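Local coordinates for TqaL (PDB 7EEH), which is an iron-binding protein of the cupin clan, related to the 2OG-Fe dioxygenases, with an iron (III) ion bound in its beta-sheet core, at residues P72-R77 / T162-R167; T194-K199 / D270-F275; D56-V61 / Q125-F130. The protein carries 1 engineered substitution. All coordinates share one frame; numbering follows the deposited sequence.

Interaction 1 (P72-R77 / T162-R167); sequences PFRRSR and TLFNLR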
loop_
_atom_site.group_PDB
_atom_site.type_symbol
_atom_site.label_atom_id
_atom_site.label_comp_id
_atom_site.label_asym_id
_atom_site.label_seq_id
_atom_site.Cartn_x
_atom_site.Cartn_y
_atom_site.Cartn_z
ATOM N N PRO B 72 -15.292 -34.173 -29.933
ATOM C CA PRO B 72 -16.508 -33.377 -29.690
ATOM C C PRO B 72 -16.620 -32.775 -28.292
ATOM O O PRO B 72 -17.465 -31.886 -28.089
ATOM C CB PRO B 72 -17.640 -34.385 -29.933
ATOM C CG PRO B 72 -17.032 -35.724 -29.704
ATOM C CD PRO B 72 -15.534 -35.622 -29.806
ATOM N N PHE B 73 -15.823 -33.220 -27.324
ATOM C CA PHE B 73 -15.919 -32.711 -25.962
ATOM C C PHE B 73 -14.891 -31.628 -25.658
ATOM O O PHE B 73 -14.811 -31.181 -24.512
ATOM C CB PHE B 73 -15.781 -33.863 -24.948
ATOM C CG PHE B 73 -16.602 -35.085 -25.291
ATOM C CD1 PHE B 73 -17.986 -35.011 -25.365
ATOM C CD2 PHE B 73 -15.988 -36.302 -25.552
ATOM C CE1 PHE B 73 -18.743 -36.129 -25.688
ATOM C CE2 PHE B 73 -16.736 -37.423 -25.876
ATOM C CZ PHE B 73 -18.118 -37.334 -25.945
ATOM N N ARG B 74 -14.102 -31.192 -26.643
ATOM C CA ARG B 74 -13.142 -30.123 -26.396
ATOM C C ARG B 74 -12.928 -29.259 -27.635
ATOM O O ARG B 74 -12.844 -29.758 -28.762
ATOM C CB ARG B 74 -11.800 -30.680 -25.905
ATOM C CG ARG B 74 -11.021 -31.470 -26.931
ATOM C CD ARG B 74 -9.690 -31.906 -26.372
ATOM N NE ARG B 74 -8.615 -31.023 -26.809
ATOM C CZ ARG B 74 -7.602 -30.649 -26.035
ATOM N NH1 ARG B 74 -7.531 -31.079 -24.777
ATOM N NH2 ARG B 74 -6.664 -29.838 -26.517
ATOM N N ARG B 75 -12.847 -27.955 -27.407
ATOM C CA ARG B 75 -12.428 -26.984 -28.405
ATOM C C ARG B 75 -11.188 -26.281 -27.870
ATOM O O ARG B 75 -11.091 -26.015 -26.670
ATOM C CB ARG B 75 -13.546 -25.976 -28.701
ATOM C CG ARG B 75 -14.761 -26.593 -29.416
ATOM C CD ARG B 75 -16.077 -26.173 -28.792
ATOM N NE ARG B 75 -17.185 -27.047 -29.183
ATOM C CZ ARG B 75 -18.458 -26.816 -28.870
ATOM N NH1 ARG B 75 -18.788 -25.738 -28.160
ATOM N NH2 ARG B 75 -19.403 -27.664 -29.258
ATOM N N SER B 76 -10.232 -25.994 -28.746
ATOM C CA SER B 76 -8.939 -25.563 -28.232
ATOM C C SER B 76 -8.150 -24.831 -29.303
ATOM O O SER B 76 -8.407 -24.972 -30.505
ATOM C CB SER B 76 -8.145 -26.760 -27.717
ATOM O OG SER B 76 -7.256 -27.231 -28.712
ATOM N N ARG B 77 -7.211 -24.006 -28.832
ATOM C CA ARG B 77 -6.093 -23.480 -29.608
ATOM C C ARG B 77 -4.853 -23.551 -28.729
ATOM O O ARG B 77 -4.956 -23.501 -27.503
ATOM C CB ARG B 77 -6.306 -22.028 -30.069
ATOM C CG ARG B 77 -7.459 -21.860 -31.062
ATOM C CD ARG B 77 -7.540 -20.484 -31.696
ATOM N NE ARG B 77 -8.581 -20.501 -32.731
ATOM C CZ ARG B 77 -8.363 -20.871 -33.994
ATOM N NH1 ARG B 77 -7.144 -21.222 -34.394
ATOM N NH2 ARG B 77 -9.366 -20.891 -34.865
ATOM N N THR B 162 4.182 -23.972 -23.241
ATOM C CA THR B 162 3.112 -24.388 -24.133
ATOM C C THR B 162 1.782 -23.967 -23.517
ATOM O O THR B 162 1.439 -24.398 -22.412
ATOM C CB THR B 162 3.134 -25.897 -24.388
ATOM O OG1 THR B 162 4.461 -26.297 -24.724
ATOM C CG2 THR B 162 2.228 -26.235 -25.565
ATOM N N LEU B 163 1.054 -23.112 -24.222
ATOM C CA LEU B 163 -0.189 -22.530 -23.733
ATOM C C LEU B 163 -1.378 -23.074 -24.518
ATOM O O LEU B 163 -1.410 -22.961 -25.745
ATOM C CB LEU B 163 -0.143 -21.005 -23.827
ATOM C CG LEU B 163 -1.478 -20.590 -23.197
ATOM C CD1 LEU B 163 -1.393 -20.059 -21.814
ATOM C CD2 LEU B 163 -2.318 -19.718 -24.145
ATOM N N PHE B 164 -2.353 -23.643 -23.810
ATOM C CA PHE B 164 -3.622 -24.065 -24.395
ATOM C C PHE B 164 -4.755 -23.179 -23.895
ATOM O O PHE B 164 -4.921 -22.993 -22.682
ATOM C CB PHE B 164 -3.954 -25.517 -24.052
ATOM C CG PHE B 164 -3.121 -26.520 -24.781
ATOM C CD1 PHE B 164 -1.826 -26.773 -24.385
ATOM C CD2 PHE B 164 -3.642 -27.226 -25.857
ATOM C CE1 PHE B 164 -1.050 -27.708 -25.051
ATOM C CE2 PHE B 164 -2.871 -28.158 -26.528
ATOM C CZ PHE B 164 -1.574 -28.398 -26.122
ATOM N N ASN B 165 -5.555 -22.678 -24.821
ATOM C CA ASN B 165 -6.829 -22.046 -24.500
ATOM C C ASN B 165 -7.892 -23.099 -24.808
ATOM O O ASN B 165 -8.021 -23.533 -25.955
ATOM C CB ASN B 165 -7.000 -20.774 -25.321
ATOM C CG ASN B 165 -8.257 -20.011 -24.983
ATOM O OD1 ASN B 165 -9.046 -20.401 -24.111
ATOM N ND2 ASN B 165 -8.437 -18.897 -25.654
ATOM N N LEU B 166 -8.606 -23.559 -23.782
ATOM C CA LEU B 166 -9.354 -24.811 -23.863
ATOM C C LEU B 166 -10.770 -24.627 -23.336
ATOM O O LEU B 166 -10.963 -24.182 -22.199
ATOM C CB LEU B 166 -8.632 -25.926 -23.068
ATOM C CG LEU B 166 -9.405 -27.217 -22.781
ATOM C CD1 LEU B 166 -9.706 -27.948 -24.069
ATOM C CD2 LEU B 166 -8.649 -28.126 -21.840
ATOM N N ARG B 167 -11.759 -24.985 -24.153
ATOM C CA ARG B 167 -13.147 -25.063 -23.714
ATOM C C ARG B 167 -13.550 -26.532 -23.695
ATOM O O ARG B 167 -13.536 -27.194 -24.740
ATOM C CB ARG B 167 -14.068 -24.251 -24.631
ATOM C CG ARG B 167 -15.539 -24.641 -24.526
ATOM C CD ARG B 167 -16.440 -23.654 -25.257
ATOM N NE ARG B 167 -16.356 -22.309 -24.691
ATOM C CZ ARG B 167 -16.887 -21.227 -25.248
ATOM N NH1 ARG B 167 -17.564 -21.326 -26.395
ATOM N NH2 ARG B 167 -16.739 -20.042 -24.663
#
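Arg74 reaches over the neighbouring strand and lays its guanidinium on Leu166, whose CD1 methyl sits over the middle of one face of the group, 3.9 Å from Arg74 CZ. Two torsions put it there: CG is wedged between the backbone N and the carbonyl carbon (chi1 68°), and a bend at chi3 carries the planar end along the strand. Leu166 comes up at about a right angle and also brings CD1 to 3.5 Å from the carbonyl O of Arg75. Beyond it, Phe164 approaches the edge of the guanidinium, with Arg74 NH2 4.0 Å from Phe164 CD2 and the two planes 78° apart, so the groups are far from stacked. Ser76, a small residue opposite Leu166, adds CB to this face.

Underneath runs antiparallel pairing of strands 74-84 and 158-170 in the large sheet, consistent with the double-stranded beta-helix (jelly-roll) of the cupin clan. Arg75 and Arg167 form one hydrogen-bonded pair, with Arg75 N to Arg167 O 2.9 Å and Arg167 N to Arg75 O 2.8 Å. Arg77 and Asn165 form the next, where Arg77 N lies 3.0 Å from Asn165 O.

The other face carries Arg75, Arg77, Asn165 and Arg167. An extended start (chi1 161°) and a bend at chi3 carry the Arg167 guanidinium to Asp270 on the next strand, where NE makes a salt bridge that probably offsets the like charge of Arg75, whose NH1 is 4.9 Å from Arg167 NH1. Arg77 turns its guanidinium away from the pairing, donating to the carbonyl oxygens of Asn64, Phe117 and Glu119.

Interaction 2 (T194-K199 / D270-F275); sequences TYLGSK and DMLIFF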
loop_
_atom_site.group_PDB
_atom_site.type_symbol
_atom_site.label_atom_id
_atom_site.label_comp_id
_atom_site.label_asym_id
_atom_site.label_seq_id
_atom_site.Cartn_x
_atom_site.Cartn_y
_atom_site.Cartn_z
ATOM N N THR B 194 -5.672 -20.942 -15.435
ATOM C CA THR B 194 -6.378 -19.699 -15.182
ATOM C C THR B 194 -7.761 -19.812 -15.804
ATOM O O THR B 194 -7.892 -20.208 -16.964
ATOM C CB THR B 194 -5.600 -18.518 -15.761
ATOM O OG1 THR B 194 -4.384 -18.344 -15.014
ATOM C CG2 THR B 194 -6.413 -17.229 -15.718
ATOM N N TYR B 195 -8.781 -19.499 -15.017
ATOM C CA TYR B 195 -10.172 -19.663 -15.402
ATOM C C TYR B 195 -10.669 -18.414 -16.114
ATOM O O TYR B 195 -10.506 -17.297 -15.615
ATOM C CB TYR B 195 -10.990 -19.941 -14.149
ATOM C CG TYR B 195 -12.485 -19.901 -14.255
ATOM C CD1 TYR B 195 -13.181 -18.698 -14.152
ATOM C CD2 TYR B 195 -13.213 -21.075 -14.374
ATOM C CE1 TYR B 195 -14.570 -18.668 -14.206
ATOM C CE2 TYR B 195 -14.597 -21.056 -14.432
ATOM C CZ TYR B 195 -15.265 -19.855 -14.347
ATOM O OH TYR B 195 -16.640 -19.847 -14.392
ATOM N N LEU B 196 -11.274 -18.603 -17.280
ATOM C CA LEU B 196 -11.819 -17.484 -18.034
ATOM C C LEU B 196 -13.330 -17.351 -17.913
ATOM O O LEU B 196 -13.842 -16.228 -17.975
ATOM C CB LEU B 196 -11.458 -17.611 -19.519
ATOM C CG LEU B 196 -9.970 -17.510 -19.847
ATOM C CD1 LEU B 196 -9.768 -17.602 -21.377
ATOM C CD2 LEU B 196 -9.415 -16.204 -19.253
ATOM N N GLY B 197 -14.046 -18.457 -17.775
ATOM C CA GLY B 197 -15.492 -18.421 -17.674
ATOM C C GLY B 197 -16.041 -19.831 -17.755
ATOM O O GLY B 197 -15.299 -20.802 -17.928
ATOM N N SER B 198 -17.363 -19.923 -17.634
ATOM C CA SER B 198 -18.064 -21.197 -17.762
ATOM C C SER B 198 -19.545 -20.951 -18.049
ATOM O O SER B 198 -20.032 -19.822 -17.978
ATOM C CB SER B 198 -17.908 -22.035 -16.506
ATOM O OG SER B 198 -18.677 -21.496 -15.445
ATOM N N LYS B 199 -20.258 -22.043 -18.342
ATOM C CA LYS B 199 -21.673 -22.007 -18.723
ATOM C C LYS B 199 -22.368 -23.239 -18.161
ATOM O O LYS B 199 -21.975 -24.364 -18.487
ATOM C CB LYS B 199 -21.831 -21.965 -20.245
ATOM C CG LYS B 199 -23.198 -21.468 -20.754
ATOM C CD LYS B 199 -23.298 -21.565 -22.293
ATOM C CE LYS B 199 -23.393 -23.023 -22.779
ATOM N NZ LYS B 199 -23.592 -23.159 -24.255
ATOM N N ASP B 270 -14.042 -22.654 -19.655
ATOM C CA ASP B 270 -12.983 -22.044 -20.458
ATOM C C ASP B 270 -11.753 -21.783 -19.589
ATOM O O ASP B 270 -11.846 -21.071 -18.584
ATOM C CB ASP B 270 -13.462 -20.743 -21.091
ATOM C CG ASP B 270 -14.726 -20.928 -21.928
ATOM O OD1 ASP B 270 -14.975 -22.059 -22.387
ATOM O OD2 ASP B 270 -15.468 -19.944 -22.105
HETATM N N MSE B 271 -10.608 -22.332 -19.998
HETATM C CA MSE B 271 -9.343 -22.226 -19.256
HETATM C C MSE B 271 -8.215 -21.702 -20.137
HETATM O O MSE B 271 -8.226 -21.911 -21.352
HETATM C CB MSE B 271 -8.902 -23.592 -18.711
HETATM C CG MSE B 271 -9.867 -24.284 -17.752
HETATM SE SE MSE B 271 -10.359 -23.221 -16.199
HETATM C CE MSE B 271 -8.632 -23.495 -15.264
ATOM N N LEU B 272 -7.231 -21.052 -19.526
ATOM C CA LEU B 272 -5.892 -20.955 -20.092
ATOM C C LEU B 272 -5.003 -21.901 -19.293
ATOM O O LEU B 272 -5.000 -21.845 -18.063
ATOM C CB LEU B 272 -5.364 -19.519 -20.026
ATOM C CG LEU B 272 -6.136 -18.486 -20.855
ATOM C CD1 LEU B 272 -5.670 -17.081 -20.522
ATOM C CD2 LEU B 272 -5.983 -18.781 -22.358
ATOM N N ILE B 273 -4.279 -22.782 -19.982
ATOM C CA ILE B 273 -3.419 -23.769 -19.333
ATOM C C ILE B 273 -1.996 -23.544 -19.830
ATOM O O ILE B 273 -1.714 -23.717 -21.025
ATOM C CB ILE B 273 -3.882 -25.207 -19.598
ATOM C CG1 ILE B 273 -5.332 -25.385 -19.145
ATOM C CG2 ILE B 273 -2.968 -26.197 -18.882
ATOM C CD1 ILE B 273 -5.961 -26.657 -19.610
ATOM N N PHE B 274 -1.105 -23.141 -18.919
ATOM C CA PHE B 274 0.290 -22.832 -19.225
ATOM C C PHE B 274 1.155 -23.980 -18.728
ATOM O O PHE B 274 1.211 -24.220 -17.519
ATOM C CB PHE B 274 0.760 -21.533 -18.544
ATOM C CG PHE B 274 -0.105 -20.307 -18.814
ATOM C CD1 PHE B 274 -1.339 -20.162 -18.216
ATOM C CD2 PHE B 274 0.373 -19.272 -19.609
ATOM C CE1 PHE B 274 -2.122 -19.034 -18.436
ATOM C CE2 PHE B 274 -0.392 -18.128 -19.836
ATOM C CZ PHE B 274 -1.649 -18.014 -19.246
ATOM N N PHE B 275 1.840 -24.676 -19.644
ATOM C CA PHE B 275 2.790 -25.738 -19.287
ATOM C C PHE B 275 4.196 -25.217 -19.548
ATOM O O PHE B 275 4.591 -25.092 -20.713
ATOM C CB PHE B 275 2.576 -27.005 -20.109
ATOM C CG PHE B 275 1.229 -27.664 -19.958
ATOM C CD1 PHE B 275 0.909 -28.384 -18.823
ATOM C CD2 PHE B 275 0.314 -27.644 -21.011
ATOM C CE1 PHE B 275 -0.315 -29.047 -18.719
ATOM C CE2 PHE B 275 -0.909 -28.303 -20.910
ATOM C CZ PHE B 275 -1.220 -29.004 -19.765
#
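Thr194 pairs with Leu272 through two backbone bonds, Thr194 N to Leu272 O at 2.9 Å and Leu272 N to Thr194 O at 2.8 Å. Its hydroxyl bonds to Thr243 on the adjoining strand. Tyr195, opposite Met271 in a non-hydrogen-bonded pair, puts its side chain on the other face from Thr194 and Leu272. The selenium of Met271, present as selenomethionine, lies 3.9 Å from Tyr195 CB and oblique to the ring, a Met-aromatic contact; the bend at chi2 brings SE across to Tyr195, and the bend at chi3 sets CE against the Thr194 carbonyl.

Leu196 then breaks the alternation. It and Gly197 both face Asp270 in a classic beta bulge: Leu196 N donates to Asp270 O (2.8 Å), while Gly197 O accepts from Asp270 N (2.8 Å). The extra residue turns the Leu196 side chain toward strand 267-277, where its CD1 meets Leu272 CG at 3.8 Å. At Ser198, OG is hydrogen-bonded to Tyr195 OH at 2.8 Å.

Four straight backbone bonds thus hold the strands before and at the bulge, while the buried side chains are mostly apolar. The Asp270 carboxylate is the charged exception, and its partner Arg167 probably steadies it as an anion.

Interaction 3 (D56-V61 / Q125-F130); sequences DALQRV and QLNTAF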
loop_
_atom_site.group_PDB
_atom_site.type_symbol
_atom_site.label_atom_id
_atom_site.label_comp_id
_atom_site.label_asym_id
_atom_site.label_seq_id
_atom_site.Cartn_x
_atom_site.Cartn_y
_atom_site.Cartn_z
ATOM N N ASP B 56 -12.063 -7.546 -20.407
ATOM C CA ASP B 56 -13.380 -7.910 -20.924
ATOM C C ASP B 56 -13.258 -8.875 -22.097
ATOM O O ASP B 56 -13.932 -9.907 -22.143
ATOM C CB ASP B 56 -14.142 -6.662 -21.377
ATOM C CG ASP B 56 -14.683 -5.863 -20.232
ATOM O OD1 ASP B 56 -14.861 -6.429 -19.134
ATOM O OD2 ASP B 56 -14.931 -4.656 -20.432
ATOM N N ALA B 57 -12.413 -8.538 -23.068
ATOM C CA ALA B 57 -12.293 -9.356 -24.271
ATOM C C ALA B 57 -11.754 -10.746 -23.972
ATOM O O ALA B 57 -11.998 -11.680 -24.748
ATOM C CB ALA B 57 -11.394 -8.662 -25.293
ATOM N N LEU B 58 -11.021 -10.906 -22.871
ATOM C CA LEU B 58 -10.550 -12.225 -22.474
ATOM C C LEU B 58 -11.700 -13.165 -22.138
ATOM O O LEU B 58 -11.540 -14.385 -22.223
ATOM C CB LEU B 58 -9.592 -12.082 -21.281
ATOM C CG LEU B 58 -8.432 -13.053 -21.129
ATOM C CD1 LEU B 58 -7.630 -13.142 -22.406
ATOM C CD2 LEU B 58 -7.543 -12.636 -19.922
ATOM N N GLN B 59 -12.862 -12.632 -21.786
ATOM C CA GLN B 59 -14.012 -13.479 -21.507
ATOM C C GLN B 59 -14.764 -13.919 -22.762
ATOM O O GLN B 59 -15.736 -14.675 -22.648
ATOM C CB GLN B 59 -14.941 -12.750 -20.540
ATOM C CG GLN B 59 -14.289 -12.676 -19.174
ATOM C CD GLN B 59 -15.060 -11.869 -18.176
ATOM O OE1 GLN B 59 -15.981 -12.368 -17.544
ATOM N NE2 GLN B 59 -14.663 -10.619 -17.999
ATOM N N ARG B 60 -14.322 -13.484 -23.949
ATOM C CA ARG B 60 -14.938 -13.859 -25.212
ATOM C C ARG B 60 -14.027 -14.649 -26.141
ATOM O O ARG B 60 -14.530 -15.249 -27.098
ATOM C CB ARG B 60 -15.405 -12.610 -25.976
ATOM C CG ARG B 60 -16.410 -11.756 -25.242
ATOM C CD ARG B 60 -16.626 -10.447 -25.999
ATOM N NE ARG B 60 -17.002 -9.375 -25.082
ATOM C CZ ARG B 60 -16.293 -8.266 -24.880
ATOM N NH1 ARG B 60 -15.163 -8.055 -25.552
ATOM N NH2 ARG B 60 -16.732 -7.353 -24.021
ATOM N N VAL B 61 -12.714 -14.653 -25.906
ATOM C CA VAL B 61 -11.785 -15.244 -26.868
ATOM C C VAL B 61 -12.006 -16.752 -27.007
ATOM O O VAL B 61 -11.742 -17.336 -28.073
ATOM C CB VAL B 61 -10.331 -14.904 -26.468
ATOM C CG1 VAL B 61 -9.977 -15.518 -25.116
ATOM C CG2 VAL B 61 -9.357 -15.358 -27.544
ATOM N N GLN B 125 -3.069 -13.633 -28.132
ATOM C CA GLN B 125 -1.692 -13.333 -27.753
ATOM C C GLN B 125 -1.362 -11.843 -27.796
ATOM O O GLN B 125 -0.370 -11.436 -27.200
ATOM C CB GLN B 125 -0.715 -14.128 -28.627
ATOM C CG GLN B 125 -0.597 -13.658 -30.076
ATOM C CD GLN B 125 0.635 -14.235 -30.755
ATOM O OE1 GLN B 125 1.371 -15.020 -30.159
ATOM N NE2 GLN B 125 0.853 -13.868 -32.015
ATOM N N LEU B 126 -2.154 -11.008 -28.464
ATOM C CA LEU B 126 -1.952 -9.566 -28.351
ATOM C C LEU B 126 -2.872 -8.921 -27.314
ATOM O O LEU B 126 -2.833 -7.700 -27.132
ATOM C CB LEU B 126 -2.132 -8.888 -29.717
ATOM C CG LEU B 126 -1.186 -9.356 -30.836
ATOM C CD1 LEU B 126 -1.282 -8.445 -32.080
ATOM C CD2 LEU B 126 0.259 -9.464 -30.360
ATOM N N ASN B 127 -3.711 -9.703 -26.653
ATOM C CA ASN B 127 -4.519 -9.208 -25.551
ATOM C C ASN B 127 -3.594 -8.867 -24.381
ATOM O O ASN B 127 -2.817 -9.716 -23.933
ATOM C CB ASN B 127 -5.551 -10.277 -25.185
ATOM C CG ASN B 127 -6.429 -9.890 -24.028
ATOM O OD1 ASN B 127 -5.949 -9.654 -22.916
ATOM N ND2 ASN B 127 -7.733 -9.842 -24.272
ATOM N N THR B 128 -3.638 -7.615 -23.915
ATOM C CA THR B 128 -2.696 -7.183 -22.878
ATOM C C THR B 128 -2.932 -7.859 -21.529
ATOM O O THR B 128 -2.017 -7.874 -20.694
ATOM C CB THR B 128 -2.755 -5.665 -22.682
ATOM O OG1 THR B 128 -4.068 -5.296 -22.228
ATOM C CG2 THR B 128 -2.438 -4.951 -23.983
ATOM N N ALA B 129 -4.137 -8.369 -21.274
ATOM C CA ALA B 129 -4.367 -9.144 -20.059
ATOM C C ALA B 129 -3.738 -10.522 -20.172
ATOM O O ALA B 129 -3.083 -10.989 -19.232
ATOM C CB ALA B 129 -5.866 -9.263 -19.755
ATOM N N PHE B 130 -3.908 -11.185 -21.318
ATOM C CA PHE B 130 -3.171 -12.427 -21.544
ATOM C C PHE B 130 -1.670 -12.209 -21.409
ATOM O O PHE B 130 -0.971 -13.023 -20.787
ATOM C CB PHE B 130 -3.483 -13.009 -22.925
ATOM C CG PHE B 130 -2.554 -14.139 -23.323
ATOM C CD1 PHE B 130 -2.772 -15.428 -22.861
ATOM C CD2 PHE B 130 -1.456 -13.902 -24.138
ATOM C CE1 PHE B 130 -1.916 -16.464 -23.211
ATOM C CE2 PHE B 130 -0.599 -14.935 -24.495
ATOM C CZ PHE B 130 -0.828 -16.216 -24.033
#
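Leu58 fills most of the apolar part of this contact, with its two methyls divided between partners on the 125-130 side. CD2 meets the Ala129 methyl, with Leu58 CD2 3.8 Å from Ala129 CB. The other branch lies near the root of the Phe130 side chain, Leu58 CD1 to Phe130 CB being 4.2 Å.

The same CD1 also rests against the amide of Asn127, 3.8 Å from Asn127 CG, and the two side chains cross at about a right angle. Asn127 ND2 comes within 4.0 Å of Ala57 CB, a packing contact that brings the amide up to helix 52-58.

Both ends of the Asn127 amide are hydrogen-bonded. With CG anti to the backbone N (chi1 179°), Asn127 swings its OD1 over the first turn of helix 128-141. Phe130 N donates to Asn127 OD1 at 3.0 Å, nearly straight at the hydrogen (160°) but with the donor tilted out of the carbonyl plane. A second bond, from Ala129 N to the same oxygen, is weak. On its other end, ND2 donates to the carbonyl O of Asp54, so one amide bridges the two helices.

Asn127 is therefore a helix N-cap that also binds a second helix, while Phe130 carries helix 128-141 onto Leu163, Leu272 and Phe274 of the large sheet, as helices pack on the outside of a cupin-type beta core.

From the N terminus, 56-61 comes first, running on from helix 52-58; later 72-77 leads into strand 74-84. Interaction 3 closes its loop at 125-130, and interaction 1 closes at 162-167, so the two cross. Interaction 2 then runs in series, opening at 194-199 and closing at 270-275. Interactions 1 and 2 pair four strands of one sheet, in the order 74-84, 158-170, 267-277, 190-199, and meet where the neighbouring strands 158-170 and 267-277 lie side by side. Interaction 3 lays helices on this sheet: Val61 packs on Asn165 of interaction 1, while Leu196 of interaction 2 packs against the Leu58 carbonyl.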